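PDB 3KH8: MaoC-like dehydratase from Phytophthora Capsici, which probably catalyses the reversible hydration of enoyl-CoA thioesters, as hydratase 2 and MaoC-like enzymes of the hot dog fold do. Local coordinates for residues G256-A261 / I291-W296; P287-Q292 / K310-V315. One frame throughout, in Å; residues are numbered along the deposited sequence.

Contact 1: G256-A261 / I291-W296; sequences GVASRA and IQTRMW
Val257 turns CG1 anti to its own backbone N (chi1 171°) and Ile291 does the same with CG2, and these two methyls meet at 3.8 Å. They form one end of the packing between helix 251-266 and strand 290-297, the central helix and a sheet strand of a hot dog fold, here the MaoC-like half of the chain. The two short segments run at 49° to each other, their axes 8.4 Å apart at the closest. At the end of the extended Ile291 chain, Ile291 CD1 comes within 4.2 Å of Val257 CB and Val257 CG2, so one beta-branched side chain lies obliquely against the other, a shape that suits a buried apolar seam.

Further along, the helix offers two alanine methyls and the backbone beside them. Ala258 and Ala261 are small enough for the backbones to draw close, and the CA atoms of Ala258 and Thr293 stand 5.7 Å apart. Thr293 sits against both alanines: its CB lies 3.7 Å from Ala261 CB, while OG1, placed beside its backbone N, approaches Ala258 CA at 3.5 Å. Phe305 of the adjoining strand 302-309 also covers Ala258, and Phe213 of strand 209-214 covers Val257.

At the far end the flexible thioether of Met295 brings SD to 4.0 Å from Ala261 O, and a bend at chi3 (-77°) then carries Met295 CE to Ala261 CB at 4.3 Å.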
loop_
_atom_site.group_PDB
_atom_site.type_symbol
_atom_site.label_atom_id
_atom_site.label_comp_id
_atom_site.label_asym_id
_atom_site.label_seq_id
_atom_site.Cartn_x
_atom_site.Cartn_y
_atom_site.Cartn_z
ATOM N N GLY A 256 -13.605 6.971 2.844
ATOM C CA GLY A 256 -12.555 6.739 3.836
ATOM C C GLY A 256 -11.957 8.034 4.356
ATOM O O GLY A 256 -11.758 8.192 5.563
ATOM N N VAL A 257 -11.679 8.962 3.441
ATOM C CA VAL A 257 -11.115 10.268 3.793
ATOM C C VAL A 257 -12.067 11.040 4.716
ATOM O O VAL A 257 -11.637 11.589 5.738
ATOM C CB VAL A 257 -10.730 11.090 2.531
ATOM C CG1 VAL A 257 -10.344 12.521 2.890
ATOM C CG2 VAL A 257 -9.573 10.413 1.796
ATOM N N ALA A 258 -13.355 11.061 4.370
ATOM C CA ALA A 258 -14.363 11.684 5.246
ATOM C C ALA A 258 -14.431 10.981 6.609
ATOM O O ALA A 258 -14.486 11.640 7.654
ATOM C CB ALA A 258 -15.726 11.697 4.572
ATOM N N SER A 259 -14.401 9.647 6.590
ATOM C CA SER A 259 -14.429 8.847 7.817
ATOM C C SER A 259 -13.251 9.147 8.747
ATOM O O SER A 259 -13.414 9.155 9.966
ATOM C CB SER A 259 -14.481 7.351 7.498
ATOM O OG SER A 259 -15.660 7.029 6.784
ATOM N N ARG A 260 -12.075 9.385 8.161
ATOM C CA ARG A 260 -10.883 9.764 8.917
ATOM C C ARG A 260 -11.102 11.074 9.669
ATOM O O ARG A 260 -10.734 11.190 10.839
ATOM C CB ARG A 260 -9.674 9.911 7.991
ATOM C CG ARG A 260 -9.080 8.598 7.478
ATOM C CD ARG A 260 -8.003 8.870 6.431
ATOM N NE ARG A 260 -7.083 9.911 6.882
ATOM C CZ ARG A 260 -6.482 10.789 6.087
ATOM N NH1 ARG A 260 -6.681 10.765 4.774
ATOM N NH2 ARG A 260 -5.680 11.700 6.617
ATOM N N ALA A 261 -11.695 12.055 8.989
ATOM C CA ALA A 261 -11.990 13.348 9.603
ATOM C C ALA A 261 -12.989 13.188 10.749
ATOM O O ALA A 261 -12.812 13.776 11.818
ATOM C CB ALA A 261 -12.517 14.327 8.562
ATOM N N ILE A 291 -9.616 16.969 -0.587
ATOM C CA ILE A 291 -10.941 16.634 -0.069
ATOM C C ILE A 291 -11.184 17.324 1.266
ATOM O O ILE A 291 -10.497 17.042 2.254
ATOM C CB ILE A 291 -11.148 15.104 0.079
ATOM C CG1 ILE A 291 -11.084 14.416 -1.292
ATOM C CG2 ILE A 291 -12.488 14.806 0.785
ATOM C CD1 ILE A 291 -11.117 12.872 -1.238
ATOM N N GLN A 292 -12.163 18.228 1.279
ATOM C CA GLN A 292 -12.586 18.922 2.495
ATOM C C GLN A 292 -13.791 18.216 3.091
ATOM O O GLN A 292 -14.777 17.972 2.391
ATOM C CB GLN A 292 -12.988 20.369 2.189
ATOM C CG GLN A 292 -11.887 21.261 1.642
ATOM C CD GLN A 292 -12.431 22.576 1.096
ATOM O OE1 GLN A 292 -13.372 22.594 0.300
ATOM N NE2 GLN A 292 -11.836 23.681 1.517
ATOM N N THR A 293 -13.726 17.908 4.381
ATOM C CA THR A 293 -14.875 17.341 5.076
ATOM C C THR A 293 -15.541 18.416 5.948
ATOM O O THR A 293 -14.920 18.946 6.878
ATOM C CB THR A 293 -14.494 16.080 5.901
ATOM O OG1 THR A 293 -13.882 15.111 5.038
ATOM C CG2 THR A 293 -15.725 15.452 6.540
ATOM N N ARG A 294 -16.790 18.743 5.617
ATOM C CA ARG A 294 -17.589 19.710 6.382
ATOM C C ARG A 294 -18.449 18.956 7.382
ATOM O O ARG A 294 -19.191 18.057 6.998
ATOM C CB ARG A 294 -18.523 20.499 5.461
ATOM C CG ARG A 294 -17.868 21.207 4.299
ATOM C CD ARG A 294 -18.937 21.707 3.338
ATOM N NE ARG A 294 -18.386 22.634 2.356
ATOM C CZ ARG A 294 -19.012 23.016 1.245
ATOM N NH1 ARG A 294 -20.218 22.539 0.954
ATOM N NH2 ARG A 294 -18.423 23.864 0.419
ATOM N N MET A 295 -18.370 19.332 8.656
ATOM C CA MET A 295 -19.064 18.586 9.705
ATOM C C MET A 295 -20.009 19.443 10.553
ATOM O O MET A 295 -19.639 20.526 11.023
ATOM C CB MET A 295 -18.056 17.836 10.587
ATOM C CG MET A 295 -17.241 16.776 9.822
ATOM S SD MET A 295 -15.768 16.193 10.689
ATOM C CE MET A 295 -14.621 17.543 10.428
ATOM N N TRP A 296 -21.230 18.945 10.727
ATOM C CA TRP A 296 -22.249 19.615 11.531
ATOM C C TRP A 296 -22.650 18.726 12.709
ATOM O O TRP A 296 -23.215 17.645 12.519
ATOM C CB TRP A 296 -23.495 19.917 10.691
ATOM C CG TRP A 296 -23.348 20.986 9.636
ATOM C CD1 TRP A 296 -23.638 22.318 9.773
ATOM C CD2 TRP A 296 -22.927 20.807 8.275
ATOM N NE1 TRP A 296 -23.407 22.979 8.588
ATOM C CE2 TRP A 296 -22.969 22.077 7.653
ATOM C CE3 TRP A 296 -22.506 19.698 7.522
ATOM C CZ2 TRP A 296 -22.613 22.270 6.311
ATOM C CZ3 TRP A 296 -22.145 19.891 6.189
ATOM C CH2 TRP A 296 -22.200 21.169 5.599
#

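Contact 2: P287-Q292 / K310-V315; sequences PGETIQ and KERGAV
Glu289 and Arg312 make the charged part of this contact, a bidentate salt bridge between the residue just before strand 290-297 and the turn joining strands 302-309 and 314-324. In that turn Gly313, whose positive phi favours glycine, belongs to a G1 beta bulge. Arg312 presents its guanidinium side-on: NE meets Glu289 OE2 and NH2 meets Glu289 OE1, each at 2.7 Å and nearly straight, on the syn lone pairs. Carboxylate and guanidinium are 11° from coplanar. NH2 also bonds to Pro284 O, and Glu289 OE1 accepts from Phe286 N.

Among the neutral donors, Thr290 gives Glu311 both its backbone N, to OE1 at 2.8 Å, and its hydroxyl, to OE2 at 2.7 Å. Glu311 can turn back to them because its chain bends at chi2 (84°). A water joins OE2 to Gly288 O, and Lys310 N donates to Thr290 O at 2.8 Å.

Van der Waals packing comes from the methylenes of the extended Lys310 chain, which run beside Thr290 CG2 and across the Gln292 amide, Lys310 CG lying 3.4 Å from Gln292 NE2; the ammonium goes on to Glu212.

With a partner for each carboxylate oxygen, both glutamates are probably kept ionised and fixed in rotation, tying a solvent-facing turn to the strand.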
loop_
_atom_site.group_PDB
_atom_site.type_symbol
_atom_site.label_atom_id
_atom_site.label_comp_id
_atom_site.label_asym_id
_atom_site.label_seq_id
_atom_site.Cartn_x
_atom_site.Cartn_y
_atom_site.Cartn_z
ATOM N N PRO A 287 -7.799 11.839 -8.363
ATOM C CA PRO A 287 -6.638 11.686 -7.486
ATOM C C PRO A 287 -5.730 12.901 -7.627
ATOM O O PRO A 287 -5.466 13.348 -8.747
ATOM C CB PRO A 287 -5.942 10.429 -8.026
ATOM C CG PRO A 287 -6.962 9.727 -8.851
ATOM C CD PRO A 287 -7.852 10.797 -9.403
ATOM N N GLY A 288 -5.286 13.449 -6.501
ATOM C CA GLY A 288 -4.513 14.688 -6.509
ATOM C C GLY A 288 -5.288 15.880 -5.978
ATOM O O GLY A 288 -4.696 16.879 -5.570
ATOM N N GLU A 289 -6.615 15.775 -5.979
ATOM C CA GLU A 289 -7.468 16.849 -5.483
ATOM C C GLU A 289 -7.564 16.834 -3.960
ATOM O O GLU A 289 -7.353 15.789 -3.320
ATOM C CB GLU A 289 -8.860 16.777 -6.127
ATOM C CG GLU A 289 -8.837 17.038 -7.635
ATOM C CD GLU A 289 -10.221 17.187 -8.244
ATOM O OE1 GLU A 289 -11.117 16.368 -7.947
ATOM O OE2 GLU A 289 -10.404 18.133 -9.032
ATOM N N THR A 290 -7.866 18.000 -3.391
ATOM C CA THR A 290 -8.000 18.160 -1.947
ATOM C C THR A 290 -9.441 17.909 -1.512
ATOM O O THR A 290 -10.372 18.554 -2.012
ATOM C CB THR A 290 -7.547 19.569 -1.491
ATOM O OG1 THR A 290 -6.208 19.804 -1.944
ATOM C CG2 THR A 290 -7.592 19.700 0.031
ATOM N N ILE A 291 -9.616 16.969 -0.587
ATOM C CA ILE A 291 -10.941 16.634 -0.069
ATOM C C ILE A 291 -11.184 17.324 1.266
ATOM O O ILE A 291 -10.497 17.042 2.254
ATOM C CB ILE A 291 -11.148 15.104 0.079
ATOM C CG1 ILE A 291 -11.084 14.416 -1.292
ATOM C CG2 ILE A 291 -12.488 14.806 0.785
ATOM C CD1 ILE A 291 -11.117 12.872 -1.238
ATOM N N GLN A 292 -12.163 18.228 1.279
ATOM C CA GLN A 292 -12.586 18.922 2.495
ATOM C C GLN A 292 -13.791 18.216 3.091
ATOM O O GLN A 292 -14.777 17.972 2.391
ATOM C CB GLN A 292 -12.988 20.369 2.189
ATOM C CG GLN A 292 -11.887 21.261 1.642
ATOM C CD GLN A 292 -12.431 22.576 1.096
ATOM O OE1 GLN A 292 -13.372 22.594 0.300
ATOM N NE2 GLN A 292 -11.836 23.681 1.517
ATOM N N LYS A 310 -11.887 20.798 -2.863
ATOM C CA LYS A 310 -11.505 22.191 -2.613
ATOM C C LYS A 310 -11.257 22.975 -3.904
ATOM O O LYS A 310 -11.701 24.119 -4.042
ATOM C CB LYS A 310 -10.261 22.238 -1.718
ATOM C CG LYS A 310 -9.852 23.637 -1.272
ATOM C CD LYS A 310 -8.688 23.583 -0.305
ATOM C CE LYS A 310 -8.344 24.960 0.219
ATOM N NZ LYS A 310 -7.154 24.892 1.110
ATOM N N GLU A 311 -10.568 22.344 -4.850
ATOM C CA GLU A 311 -10.126 23.020 -6.070
ATOM C C GLU A 311 -11.277 23.418 -6.998
ATOM O O GLU A 311 -11.137 24.345 -7.796
ATOM C CB GLU A 311 -9.100 22.163 -6.827
ATOM C CG GLU A 311 -7.732 22.030 -6.133
ATOM C CD GLU A 311 -7.678 20.923 -5.076
ATOM O OE1 GLU A 311 -8.707 20.251 -4.830
ATOM O OE2 GLU A 311 -6.593 20.723 -4.489
ATOM N N ARG A 312 -12.409 22.723 -6.883
ATOM C CA ARG A 312 -13.541 22.924 -7.790
ATOM C C ARG A 312 -14.835 23.299 -7.072
ATOM O O ARG A 312 -15.847 23.592 -7.719
ATOM C CB ARG A 312 -13.767 21.671 -8.648
ATOM C CG ARG A 312 -12.642 21.378 -9.637
ATOM C CD ARG A 312 -12.942 20.174 -10.522
ATOM N NE ARG A 312 -12.831 18.907 -9.800
ATOM C CZ ARG A 312 -13.852 18.106 -9.506
ATOM N NH1 ARG A 312 -15.090 18.423 -9.874
ATOM N NH2 ARG A 312 -13.636 16.976 -8.842
ATOM N N GLY A 313 -14.804 23.275 -5.741
ATOM C CA GLY A 313 -15.991 23.520 -4.920
ATOM C C GLY A 313 -17.121 22.532 -5.164
ATOM O O GLY A 313 -18.286 22.846 -4.927
ATOM N N ALA A 314 -16.781 21.339 -5.643
ATOM C CA ALA A 314 -17.782 20.329 -5.976
ATOM C C ALA A 314 -17.973 19.333 -4.838
ATOM O O ALA A 314 -17.007 18.746 -4.345
ATOM C CB ALA A 314 -17.394 19.601 -7.253
ATOM N N VAL A 315 -19.220 19.146 -4.422
ATOM C CA VAL A 315 -19.530 18.136 -3.412
ATOM C C VAL A 315 -19.399 16.742 -4.038
ATOM O O VAL A 315 -20.011 16.461 -5.070
ATOM C CB VAL A 315 -20.934 18.339 -2.783
ATOM C CG1 VAL A 315 -21.083 19.758 -2.208
ATOM C CG2 VAL A 315 -22.028 18.059 -3.784
HETATM O O HOH W 1 -4.845 19.523 -6.228
#

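Both contacts use strand 290-297 and share Ile291 and Gln292, whose alternation divides the work: Ile291 faces the helix in contact 1, whereas Gln292 turns to Lys310 in contact 2. Their centres lie about 12 Å apart on the same side of the chain's centre. Contact 1 is wholly buried and joins helix to sheet through methyls and a thioether. Contact 2, at the surface, joins the beginning of the strand to the turn between two strands of the same sheet through an ion pair, hydrogen bonds and a water. The segments of the two also touch where Arg294 NH1 packs 4.3 Å from Val315 CG1.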